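Local coordinates for protein pullulanase (Klebsiella oxytoca, PDB 2YOC) that hydrolyses alpha-1,6-glucosidic linkages in pullulan and related branched glucans, as an endo-acting, calcium-binding debranching enzyme carried out of the cell by type 2 secretion, at residues B[162-167]-B[621-626]; B[247-252]-B[264-269]; B[418-423]-B[541-546]; B[480-485]-B[882-887]. One frame throughout, in Å; residues are numbered along the deposited sequence.

Contact 1 of 4, residues B[162-167]-B[621-626]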
loop_
_atom_site.group_PDB
_atom_site.type_symbol
_atom_site.label_atom_id
_atom_site.label_comp_id
_atom_site.label_asym_id
_atom_site.label_seq_id
_atom_site.Cartn_x
_atom_site.Cartn_y
_atom_site.Cartn_z
ATOM N N VAL B 162 -27.755 9.896 48.448
ATOM C CA VAL B 162 -27.265 10.619 47.316
ATOM C C VAL B 162 -25.799 10.319 47.094
ATOM O O VAL B 162 -24.987 10.512 47.997
ATOM C CB VAL B 162 -27.619 12.132 47.356
ATOM C CG1 VAL B 162 -27.390 12.786 45.995
ATOM C CG2 VAL B 162 -29.030 12.408 47.868
ATOM N N ALA B 163 -25.490 9.773 45.903
ATOM C CA ALA B 163 -24.151 9.375 45.473
ATOM C C ALA B 163 -23.903 9.761 44.018
ATOM O O ALA B 163 -24.815 9.642 43.195
ATOM C CB ALA B 163 -23.988 7.876 45.628
ATOM N N LEU B 164 -22.654 10.188 43.698
ATOM C CA LEU B 164 -22.192 10.588 42.346
ATOM C C LEU B 164 -23.008 11.752 41.716
ATOM O O LEU B 164 -23.857 12.331 42.391
ATOM C CB LEU B 164 -22.086 9.371 41.378
ATOM C CG LEU B 164 -21.500 8.058 41.928
ATOM C CD1 LEU B 164 -22.048 6.867 41.191
ATOM C CD2 LEU B 164 -20.005 8.052 41.869
ATOM N N ALA B 165 -22.710 12.131 40.461
ATOM C CA ALA B 165 -23.403 13.209 39.761
ATOM C C ALA B 165 -23.803 12.702 38.365
ATOM O O ALA B 165 -23.324 13.192 37.339
ATOM C CB ALA B 165 -22.496 14.414 39.655
ATOM N N GLU B 166 -24.657 11.668 38.354
ATOM C CA GLU B 166 -25.086 10.936 37.169
ATOM C C GLU B 166 -26.026 11.684 36.257
ATOM O O GLU B 166 -26.005 11.423 35.059
ATOM C CB GLU B 166 -25.715 9.583 37.567
ATOM C CG GLU B 166 -24.809 8.635 38.344
ATOM C CD GLU B 166 -25.560 7.498 39.010
ATOM O OE1 GLU B 166 -26.472 6.922 38.372
ATOM O OE2 GLU B 166 -25.255 7.206 40.190
ATOM N N ALA B 167 -26.871 12.573 36.810
ATOM C CA ALA B 167 -27.881 13.350 36.069
ATOM C C ALA B 167 -27.351 14.680 35.467
ATOM O O ALA B 167 -26.397 15.285 35.978
ATOM C CB ALA B 167 -29.121 13.587 36.937
ATOM N N GLU B 621 -18.685 12.567 33.342
ATOM C CA GLU B 621 -20.098 12.283 33.036
ATOM C C GLU B 621 -20.905 11.538 34.126
ATOM O O GLU B 621 -22.138 11.625 34.127
ATOM C CB GLU B 621 -20.207 11.492 31.706
ATOM C CG GLU B 621 -19.601 12.151 30.466
ATOM C CD GLU B 621 -18.276 11.598 29.953
ATOM O OE1 GLU B 621 -17.383 11.293 30.780
ATOM O OE2 GLU B 621 -18.118 11.512 28.712
ATOM N N THR B 622 -20.209 10.782 35.022
ATOM C CA THR B 622 -20.759 9.920 36.098
ATOM C C THR B 622 -20.615 10.518 37.506
ATOM O O THR B 622 -21.572 10.522 38.291
ATOM C CB THR B 622 -20.019 8.548 36.073
ATOM O OG1 THR B 622 -20.182 7.889 34.814
ATOM C CG2 THR B 622 -20.450 7.631 37.183
ATOM N N THR B 623 -19.391 10.932 37.837
ATOM C CA THR B 623 -18.996 11.401 39.159
ATOM C C THR B 623 -19.042 12.904 39.399
ATOM O O THR B 623 -19.082 13.323 40.557
ATOM C CB THR B 623 -17.619 10.834 39.446
ATOM O OG1 THR B 623 -16.693 11.359 38.494
ATOM C CG2 THR B 623 -17.603 9.333 39.315
ATOM N N GLY B 624 -18.998 13.700 38.322
ATOM C CA GLY B 624 -18.956 15.152 38.422
ATOM C C GLY B 624 -17.601 15.670 38.898
ATOM O O GLY B 624 -17.465 16.861 39.179
ATOM N N SER B 625 -16.578 14.790 39.019
ATOM C CA SER B 625 -15.214 15.187 39.405
ATOM C C SER B 625 -14.591 15.948 38.228
ATOM O O SER B 625 -14.870 15.614 37.062
ATOM C CB SER B 625 -14.352 13.969 39.731
ATOM O OG SER B 625 -15.026 13.016 40.545
ATOM N N VAL B 626 -13.795 17.000 38.533
ATOM C CA VAL B 626 -13.152 17.817 37.505
ATOM C C VAL B 626 -12.123 16.934 36.853
ATOM O O VAL B 626 -11.311 16.329 37.554
ATOM C CB VAL B 626 -12.524 19.133 38.053
ATOM C CG1 VAL B 626 -11.774 19.896 36.953
ATOM C CG2 VAL B 626 -13.577 20.020 38.713
#

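Contact 2 of 4, residues B[247-252]-B[264-269]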
loop_
_atom_site.group_PDB
_atom_site.type_symbol
_atom_site.label_atom_id
_atom_site.label_comp_id
_atom_site.label_asym_id
_atom_site.label_seq_id
_atom_site.Cartn_x
_atom_site.Cartn_y
_atom_site.Cartn_z
ATOM N N GLY B 247 -29.982 26.608 44.493
ATOM C CA GLY B 247 -29.478 25.683 45.497
ATOM C C GLY B 247 -29.211 24.290 44.998
ATOM O O GLY B 247 -28.712 24.118 43.887
ATOM N N GLU B 248 -29.489 23.293 45.839
ATOM C CA GLU B 248 -29.264 21.902 45.475
ATOM C C GLU B 248 -30.456 21.310 44.705
ATOM O O GLU B 248 -31.598 21.736 44.896
ATOM C CB GLU B 248 -28.945 21.046 46.719
ATOM C CG GLU B 248 -28.498 19.640 46.356
ATOM C CD GLU B 248 -27.874 18.825 47.463
ATOM O OE1 GLU B 248 -26.714 19.119 47.838
ATOM O OE2 GLU B 248 -28.509 17.832 47.888
ATOM N N THR B 249 -30.158 20.373 43.800
ATOM C CA THR B 249 -31.103 19.553 43.056
ATOM C C THR B 249 -30.534 18.134 43.085
ATOM O O THR B 249 -29.314 17.942 43.014
ATOM C CB THR B 249 -31.330 20.005 41.607
ATOM O OG1 THR B 249 -30.090 19.980 40.906
ATOM C CG2 THR B 249 -32.019 21.344 41.504
ATOM N N VAL B 250 -31.406 17.147 43.207
ATOM C CA VAL B 250 -30.991 15.752 43.266
ATOM C C VAL B 250 -31.992 14.943 42.436
ATOM O O VAL B 250 -33.212 15.106 42.623
ATOM C CB VAL B 250 -30.907 15.262 44.743
ATOM C CG1 VAL B 250 -30.918 13.747 44.836
ATOM C CG2 VAL B 250 -29.683 15.826 45.450
ATOM N N ALA B 251 -31.482 14.082 41.522
ATOM C CA ALA B 251 -32.351 13.228 40.727
ATOM C C ALA B 251 -32.650 11.936 41.491
ATOM O O ALA B 251 -31.727 11.250 41.951
ATOM C CB ALA B 251 -31.711 12.929 39.401
ATOM N N ILE B 252 -33.947 11.655 41.705
ATOM C CA ILE B 252 -34.357 10.473 42.455
ATOM C C ILE B 252 -35.199 9.491 41.650
ATOM O O ILE B 252 -36.193 9.878 41.012
ATOM C CB ILE B 252 -34.916 10.771 43.885
ATOM C CG1 ILE B 252 -33.892 11.587 44.693
ATOM C CG2 ILE B 252 -35.242 9.460 44.610
ATOM C CD1 ILE B 252 -34.208 11.903 46.129
ATOM N N THR B 264 -28.907 10.815 42.994
ATOM C CA THR B 264 -27.650 11.356 42.452
ATOM C C THR B 264 -27.696 12.887 42.337
ATOM O O THR B 264 -28.781 13.465 42.207
ATOM C CB THR B 264 -27.317 10.667 41.095
ATOM O OG1 THR B 264 -25.920 10.774 40.806
ATOM C CG2 THR B 264 -28.157 11.196 39.928
ATOM N N GLN B 265 -26.511 13.536 42.355
ATOM C CA GLN B 265 -26.390 14.985 42.194
ATOM C C GLN B 265 -26.568 15.341 40.712
ATOM O O GLN B 265 -26.455 14.464 39.843
ATOM C CB GLN B 265 -25.059 15.514 42.739
ATOM C CG GLN B 265 -24.918 15.419 44.251
ATOM C CD GLN B 265 -23.890 16.395 44.779
ATOM O OE1 GLN B 265 -22.758 16.037 45.157
ATOM N NE2 GLN B 265 -24.265 17.672 44.836
ATOM N N VAL B 266 -26.901 16.612 40.424
ATOM C CA VAL B 266 -27.172 17.049 39.050
ATOM C C VAL B 266 -26.111 18.019 38.524
ATOM O O VAL B 266 -25.764 18.998 39.192
ATOM C CB VAL B 266 -28.614 17.637 38.929
ATOM C CG1 VAL B 266 -28.977 17.965 37.480
ATOM C CG2 VAL B 266 -29.658 16.714 39.548
ATOM N N GLN B 267 -25.630 17.748 37.316
ATOM C CA GLN B 267 -24.695 18.578 36.562
ATOM C C GLN B 267 -25.563 19.571 35.765
ATOM O O GLN B 267 -26.355 19.160 34.907
ATOM C CB GLN B 267 -23.815 17.694 35.657
ATOM C CG GLN B 267 -22.725 16.942 36.443
ATOM C CD GLN B 267 -21.731 16.204 35.568
ATOM O OE1 GLN B 267 -21.087 16.762 34.668
ATOM N NE2 GLN B 267 -21.518 14.949 35.888
ATOM N N THR B 268 -25.460 20.876 36.102
ATOM C CA THR B 268 -26.318 21.941 35.552
ATOM C C THR B 268 -25.735 22.886 34.498
ATOM O O THR B 268 -26.447 23.818 34.096
ATOM C CB THR B 268 -26.930 22.747 36.708
ATOM O OG1 THR B 268 -25.879 23.285 37.507
ATOM C CG2 THR B 268 -27.870 21.912 37.582
ATOM N N ALA B 269 -24.484 22.664 34.020
ATOM C CA ALA B 269 -23.898 23.594 33.034
ATOM C C ALA B 269 -24.739 23.822 31.759
ATOM O O ALA B 269 -24.824 24.949 31.275
ATOM C CB ALA B 269 -22.478 23.191 32.680
#

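Contact 3 of 4, residues B[418-423]-B[541-546]. With CA (calcium ion), chain L.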
loop_
_atom_site.group_PDB
_atom_site.type_symbol
_atom_site.label_atom_id
_atom_site.label_comp_id
_atom_site.label_asym_id
_atom_site.label_seq_id
_atom_site.Cartn_x
_atom_site.Cartn_y
_atom_site.Cartn_z
ATOM N N HIS B 418 11.977 32.475 27.998
ATOM C CA HIS B 418 11.421 32.487 29.360
ATOM C C HIS B 418 12.122 33.615 30.129
ATOM O O HIS B 418 13.341 33.770 29.995
ATOM C CB HIS B 418 11.633 31.121 30.042
ATOM C CG HIS B 418 11.094 31.007 31.448
ATOM N ND1 HIS B 418 11.800 31.492 32.536
ATOM C CD2 HIS B 418 9.958 30.417 31.899
ATOM C CE1 HIS B 418 11.068 31.206 33.602
ATOM N NE2 HIS B 418 9.957 30.553 33.272
ATOM N N ILE B 419 11.355 34.404 30.929
ATOM C CA ILE B 419 11.853 35.581 31.669
ATOM C C ILE B 419 13.080 35.342 32.548
ATOM O O ILE B 419 13.991 36.169 32.552
ATOM C CB ILE B 419 10.715 36.416 32.329
ATOM C CG1 ILE B 419 9.599 36.827 31.312
ATOM C CG2 ILE B 419 11.223 37.619 33.129
ATOM C CD1 ILE B 419 10.026 37.533 30.050
ATOM N N ARG B 420 13.128 34.201 33.247
ATOM C CA ARG B 420 14.277 33.860 34.081
ATOM C C ARG B 420 15.397 33.326 33.191
ATOM O O ARG B 420 16.509 33.862 33.223
ATOM C CB ARG B 420 13.904 32.891 35.209
ATOM C CG ARG B 420 13.087 33.575 36.303
ATOM C CD ARG B 420 13.251 32.921 37.662
ATOM N NE ARG B 420 14.634 32.978 38.144
ATOM C CZ ARG B 420 15.104 33.898 38.977
ATOM N NH1 ARG B 420 14.306 34.850 39.445
ATOM N NH2 ARG B 420 16.374 33.870 39.356
ATOM N N ASP B 421 15.073 32.364 32.306
ATOM C CA ASP B 421 16.019 31.790 31.342
ATOM C C ASP B 421 16.871 32.868 30.607
ATOM O O ASP B 421 18.054 32.635 30.338
ATOM C CB ASP B 421 15.275 30.893 30.323
ATOM C CG ASP B 421 14.789 29.545 30.842
ATOM O OD1 ASP B 421 15.146 29.184 31.975
ATOM O OD2 ASP B 421 14.065 28.839 30.092
ATOM N N LEU B 422 16.271 34.049 30.325
ATOM C CA LEU B 422 16.936 35.153 29.626
ATOM C C LEU B 422 17.965 35.915 30.476
ATOM O O LEU B 422 19.127 36.023 30.070
ATOM C CB LEU B 422 15.907 36.147 29.034
ATOM C CG LEU B 422 15.046 35.685 27.877
ATOM C CD1 LEU B 422 13.966 36.668 27.616
ATOM C CD2 LEU B 422 15.844 35.548 26.631
ATOM N N SER B 423 17.535 36.448 31.644
ATOM C CA SER B 423 18.363 37.292 32.511
ATOM C C SER B 423 18.793 36.768 33.897
ATOM O O SER B 423 19.477 37.508 34.596
ATOM C CB SER B 423 17.692 38.645 32.680
ATOM O OG SER B 423 16.383 38.487 33.205
ATOM N N ASP B 541 11.799 28.458 45.050
ATOM C CA ASP B 541 12.452 29.301 44.051
ATOM C C ASP B 541 11.442 30.248 43.345
ATOM O O ASP B 541 10.239 30.268 43.681
ATOM C CB ASP B 541 13.358 28.478 43.085
ATOM C CG ASP B 541 12.708 27.564 42.033
ATOM O OD1 ASP B 541 11.451 27.499 41.973
ATOM O OD2 ASP B 541 13.460 26.896 41.280
ATOM N N SER B 542 11.958 31.058 42.408
ATOM C CA SER B 542 11.208 32.000 41.589
ATOM C C SER B 542 11.005 31.391 40.179
ATOM O O SER B 542 10.406 32.017 39.273
ATOM C CB SER B 542 11.980 33.309 41.507
ATOM O OG SER B 542 12.075 33.940 42.773
ATOM N N TYR B 543 11.488 30.138 40.021
ATOM C CA TYR B 543 11.468 29.406 38.763
ATOM C C TYR B 543 10.327 28.416 38.538
ATOM O O TYR B 543 10.245 27.372 39.185
ATOM C CB TYR B 543 12.830 28.734 38.475
ATOM C CG TYR B 543 12.981 28.386 37.017
ATOM C CD1 TYR B 543 12.338 27.275 36.474
ATOM C CD2 TYR B 543 13.709 29.203 36.163
ATOM C CE1 TYR B 543 12.397 27.000 35.107
ATOM C CE2 TYR B 543 13.782 28.936 34.795
ATOM C CZ TYR B 543 13.127 27.830 34.272
ATOM O OH TYR B 543 13.189 27.567 32.924
ATOM N N ASN B 544 9.516 28.720 37.545
ATOM C CA ASN B 544 8.473 27.865 37.015
ATOM C C ASN B 544 8.204 28.369 35.612
ATOM O O ASN B 544 8.372 29.566 35.359
ATOM C CB ASN B 544 7.194 27.846 37.840
ATOM C CG ASN B 544 6.308 26.692 37.430
ATOM O OD1 ASN B 544 5.765 26.640 36.321
ATOM N ND2 ASN B 544 6.210 25.683 38.264
ATOM N N TRP B 545 7.852 27.452 34.684
ATOM C CA TRP B 545 7.501 27.830 33.318
ATOM C C TRP B 545 6.246 28.718 33.392
ATOM O O TRP B 545 6.221 29.806 32.800
ATOM C CB TRP B 545 7.218 26.585 32.498
ATOM C CG TRP B 545 8.428 25.797 32.096
ATOM C CD1 TRP B 545 9.736 26.191 32.148
ATOM C CD2 TRP B 545 8.423 24.505 31.475
ATOM N NE1 TRP B 545 10.553 25.197 31.650
ATOM C CE2 TRP B 545 9.771 24.153 31.221
ATOM C CE3 TRP B 545 7.407 23.585 31.148
ATOM C CZ2 TRP B 545 10.127 22.925 30.646
ATOM C CZ3 TRP B 545 7.764 22.356 30.608
ATOM C CH2 TRP B 545 9.106 22.043 30.344
ATOM N N GLY B 546 5.273 28.273 34.204
ATOM C CA GLY B 546 4.061 29.013 34.529
ATOM C C GLY B 546 2.776 28.508 33.928
ATOM O O GLY B 546 1.799 29.255 33.898
HETATM CA CA CA L . 8.878 26.872 41.932
#

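Contact 4 of 4, residues B[480-485]-B[882-887]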
loop_
_atom_site.group_PDB
_atom_site.type_symbol
_atom_site.label_atom_id
_atom_site.label_comp_id
_atom_site.label_asym_id
_atom_site.label_seq_id
_atom_site.Cartn_x
_atom_site.Cartn_y
_atom_site.Cartn_z
ATOM N N VAL B 480 10.421 33.450 49.506
ATOM C CA VAL B 480 11.178 32.862 48.403
ATOM C C VAL B 480 12.700 33.013 48.589
ATOM O O VAL B 480 13.160 34.015 49.138
ATOM C CB VAL B 480 10.662 33.483 47.054
ATOM C CG1 VAL B 480 11.757 33.586 45.988
ATOM C CG2 VAL B 480 9.444 32.720 46.519
ATOM N N ALA B 481 13.469 32.023 48.091
ATOM C CA ALA B 481 14.934 32.026 48.105
ATOM C C ALA B 481 15.488 31.422 46.810
ATOM O O ALA B 481 15.061 30.339 46.399
ATOM C CB ALA B 481 15.447 31.249 49.293
ATOM N N ASP B 482 16.424 32.123 46.159
ATOM C CA ASP B 482 17.048 31.625 44.934
ATOM C C ASP B 482 18.521 31.284 45.158
ATOM O O ASP B 482 19.121 31.712 46.152
ATOM C CB ASP B 482 16.844 32.587 43.759
ATOM C CG ASP B 482 15.384 32.830 43.439
ATOM O OD1 ASP B 482 14.720 31.892 42.961
ATOM O OD2 ASP B 482 14.904 33.955 43.686
ATOM N N ILE B 483 19.090 30.480 44.249
ATOM C CA ILE B 483 20.467 29.981 44.296
ATOM C C ILE B 483 21.543 31.059 44.423
ATOM O O ILE B 483 22.603 30.798 44.994
ATOM C CB ILE B 483 20.768 28.942 43.189
ATOM C CG1 ILE B 483 20.711 29.568 41.788
ATOM C CG2 ILE B 483 19.860 27.716 43.313
ATOM C CD1 ILE B 483 21.440 28.824 40.795
ATOM N N GLN B 484 21.250 32.271 43.938
ATOM C CA GLN B 484 22.127 33.448 43.967
ATOM C C GLN B 484 22.434 33.896 45.397
ATOM O O GLN B 484 23.499 34.453 45.652
ATOM C CB GLN B 484 21.460 34.615 43.200
ATOM C CG GLN B 484 21.402 34.428 41.671
ATOM C CD GLN B 484 20.316 33.492 41.155
ATOM O OE1 GLN B 484 19.145 33.551 41.558
ATOM N NE2 GLN B 484 20.668 32.645 40.201
ATOM N N GLN B 485 21.493 33.621 46.315
ATOM C CA GLN B 485 21.486 34.019 47.721
ATOM C C GLN B 485 22.117 33.002 48.688
ATOM O O GLN B 485 22.206 31.817 48.345
ATOM C CB GLN B 485 20.038 34.336 48.137
ATOM C CG GLN B 485 19.421 35.469 47.315
ATOM C CD GLN B 485 17.942 35.597 47.524
ATOM O OE1 GLN B 485 17.145 34.697 47.223
ATOM N NE2 GLN B 485 17.541 36.745 48.011
ATOM N N SER B 882 12.995 22.768 37.538
ATOM C CA SER B 882 14.379 22.320 37.662
ATOM C C SER B 882 15.262 23.547 37.848
ATOM O O SER B 882 16.495 23.465 37.781
ATOM C CB SER B 882 14.793 21.443 36.484
ATOM O OG SER B 882 14.283 20.130 36.667
ATOM N N GLY B 883 14.592 24.667 38.127
ATOM C CA GLY B 883 15.174 25.955 38.481
ATOM C C GLY B 883 16.219 26.553 37.576
ATOM O O GLY B 883 16.398 26.124 36.437
ATOM N N ASP B 884 16.899 27.578 38.103
ATOM C CA ASP B 884 17.958 28.310 37.418
ATOM C C ASP B 884 19.100 27.364 37.023
ATOM O O ASP B 884 19.676 27.530 35.946
ATOM C CB ASP B 884 18.497 29.446 38.311
ATOM C CG ASP B 884 17.527 30.577 38.618
ATOM O OD1 ASP B 884 16.766 30.975 37.706
ATOM O OD2 ASP B 884 17.578 31.112 39.757
ATOM N N TRP B 885 19.408 26.362 37.887
ATOM C CA TRP B 885 20.479 25.402 37.654
ATOM C C TRP B 885 20.417 24.678 36.312
ATOM O O TRP B 885 21.312 24.864 35.490
ATOM C CB TRP B 885 20.606 24.406 38.800
ATOM C CG TRP B 885 21.947 23.718 38.832
ATOM C CD1 TRP B 885 22.217 22.421 38.504
ATOM C CD2 TRP B 885 23.207 24.315 39.179
ATOM N NE1 TRP B 885 23.564 22.168 38.646
ATOM C CE2 TRP B 885 24.191 23.307 39.075
ATOM C CE3 TRP B 885 23.597 25.608 39.584
ATOM C CZ2 TRP B 885 25.537 23.550 39.348
ATOM C CZ3 TRP B 885 24.930 25.844 39.870
ATOM C CH2 TRP B 885 25.885 24.826 39.742
ATOM N N PHE B 886 19.376 23.869 36.085
ATOM C CA PHE B 886 19.260 23.092 34.851
ATOM C C PHE B 886 18.879 23.868 33.598
ATOM O O PHE B 886 19.376 23.556 32.519
ATOM C CB PHE B 886 18.392 21.845 35.056
ATOM C CG PHE B 886 19.053 20.840 35.961
ATOM C CD1 PHE B 886 19.966 19.919 35.457
ATOM C CD2 PHE B 886 18.802 20.842 37.328
ATOM C CE1 PHE B 886 20.605 19.000 36.307
ATOM C CE2 PHE B 886 19.445 19.932 38.180
ATOM C CZ PHE B 886 20.340 19.014 37.661
ATOM N N ASN B 887 18.042 24.898 33.747
ATOM C CA ASN B 887 17.545 25.732 32.657
ATOM C C ASN B 887 18.448 26.927 32.353
ATOM O O ASN B 887 18.012 27.911 31.761
ATOM C CB ASN B 887 16.141 26.189 33.005
ATOM C CG ASN B 887 15.123 25.115 32.865
ATOM O OD1 ASN B 887 14.547 24.911 31.786
ATOM N ND2 ASN B 887 14.806 24.481 33.970
#

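Contact 1 of 4, residues B[162-167]-B[621-626]
L164 and A165 meet T622 and T623 where two loops touch. The 162-167 loop leads into strand 167-169 of the pullulanase N2 domain, a beta domain of E-set type, and the 621-626 loop belongs to the long excursion between the third and fourth strands of the catalytic (beta/alpha)8 barrel.

The leucine can be followed outward. CB of L164 rests 3.3 Å from T622 O. CG, anti to the carbonyl carbon (chi1 -41°), sits beside the backbone N and carries the two methyls to the threonines. CD2 approaches T623 CG2 at 3.7 Å, the two side chains meeting at a slant, while the other branch, CD1, keeps a looser 4.4 Å from T622 CG2.

The same carbonyl of T622 takes the one backbone hydrogen bond across the contact, from A165 N at 2.9 Å. That bond is bent, 143° at the hydrogen. One residue on, E166 contributes its aliphatic part, with CG 3.7 Å from T622 O, and its OE1 is hydrogen-bonded to W177 NE1. On the barrel side, N620 OD1 accepts from the backbone N of both T622 and T623, which probably helps hold the T622 carbonyl in place. Next to G624, A165 CB lies 3.7 Å from T623 O.

Contact 2 of 4, residues B[247-252]-B[264-269]
A251 and T264 form an antiparallel hydrogen-bonded pair of a beta hairpin: A251 N donates to T264 O at 2.9 Å and T264 N returns a bond to A251 O at 3.0 Å, while the axes of 248-252 and 264-267, 4.7 Å apart at their closest, run at 120° to each other. The strands therefore splay strongly, and these two backbone bonds stay at one end.

The V250 side of that end adds a CA-H...O contact, with V250 CA 3.4 Å from T264 O. On the face shared by A251 and T264, A251 CB touches T264 CG2 at 4.0 Å. The threonine puts OG1 anti to its own N (chi1 -158°), leaving the methyl for the alanine and the hydroxyl for the 162-167 loop, where it bonds with A163 O and takes the N-H of E166.

As the strands part, side chains take over from backbone bonds. T249 and V266 cross nearly at right angles, with T249 OG1 3.4 Å from V266 CB. CG2 of V266 also makes an apolar contact with A251 CB, 4.3 Å away. E248 and Q265 approach more distantly, and the E248 carboxylate has its main partner in R357, by a salt bridge.

The hairpin sits inside the mixed N2 sheet. Strand 185-191 flanks 248-254 antiparallel, placing L188 against T249 and V266, whereas strand 167-169 runs parallel beside 260-267 and sets A167 against A251 and T264.

Contact 3 of 4, residues B[418-423]-B[541-546]
Y543 OH donates to D421 OD1 at 2.7 Å, the shortest hydrogen bond across this contact, reaching the carboxylate on its syn side but 28° out of its plane. The other oxygen, OD2, forms a salt bridge with R871. The tyrosine belongs to the YNWGYDP signature of type I pullulanases, which here packs against the short helix that follows the first barrel strand.

H418, the N-cap of that helix, is the second grip. Its ring lies anti to the backbone N (chi1 -180°), which swings NE2 across to N544 O for a nearly straight 2.8 Å bond in the imidazole plane, though it meets N544 O from above the carbonyl plane. One face of the imidazole makes an offset stack with Y543, centroids 4.8 Å apart, and W545 completes an aromatic cluster. R420 lays its aliphatic part alongside, CB 3.8 Å from Y543 CD2, and sends NE on to D884.

Within the signature, N544 OD1 accepts from G546 N in an Asx turn. Just ahead of it, D541 OD1 binds a calcium ion at 2.6 Å together with A538 O. Both histidine nitrogens are committed: ND1 accepts from R420 N, and weakly from D421 N, consistent with the proton on NE2.

Contact 4 of 4, residues B[480-485]-B[882-887]
I483 and W885 cross at about a right angle, the isoleucine pointing its CD1 at the edge of the indole, 4.1 Å from CE3 and near the ring plane. The same methyl lies 3.9 Å from D884 CB, so it touches two successive side chains of helix 883-886. I483 places CG1 between its backbone N and carbonyl carbon (chi1 66°), which sends the longer branch toward helix 883-886.

Q484 also stands roughly perpendicular to D884. Its chain is bent at chi2 (78°), bringing the amide round to the carboxylate with the two planes 60° apart. NE2 makes a weak hydrogen bond of 3.5 Å to D884 OD2. The stronger partner of D884 is R420, which pairs with its other oxygen, OD1.

D482 OD1 comes within 4.4 Å of D884 OD2, two like charges that are probably eased by R420, paired with D884 OD1, and by S542 N, bonded to D482 OD1. A type I turn from D482 to Q485 carries these residues, closed by Q485 N to D482 O at 3.0 Å and braced by Q485 OE1, which takes a straight 2.9 Å bond from D482 N.

Around this core, helix 512-520 lays L516 against both I483 and W885, helix 529-537 supplies V537 to I483 and V530 to W885, and R420 of helix 419-423 packs on Q484.

The four contacts form two pairs on the scaffold. Contacts 1 and 2 have centres 9 Å apart and share the N2 sheet: contact 2 is a hairpin in that sheet and 162-167 leads into its strand 167-169, with T264 OG1 joining the two contacts. Contacts 3 and 4, also 9 Å apart, alternate along the chain and tie the Ins-domain region to the short helix 419-423 after the first barrel strand and to helix 883-886, after the last barrel strand. The pairs stand far apart: contacts 1 and 3 are about 39 Å between centres. Contacts 1, 3 and 4 fasten N-terminal and inserted parts to the catalytic domain through residues distant in sequence, whereas contact 2 is internal to N2.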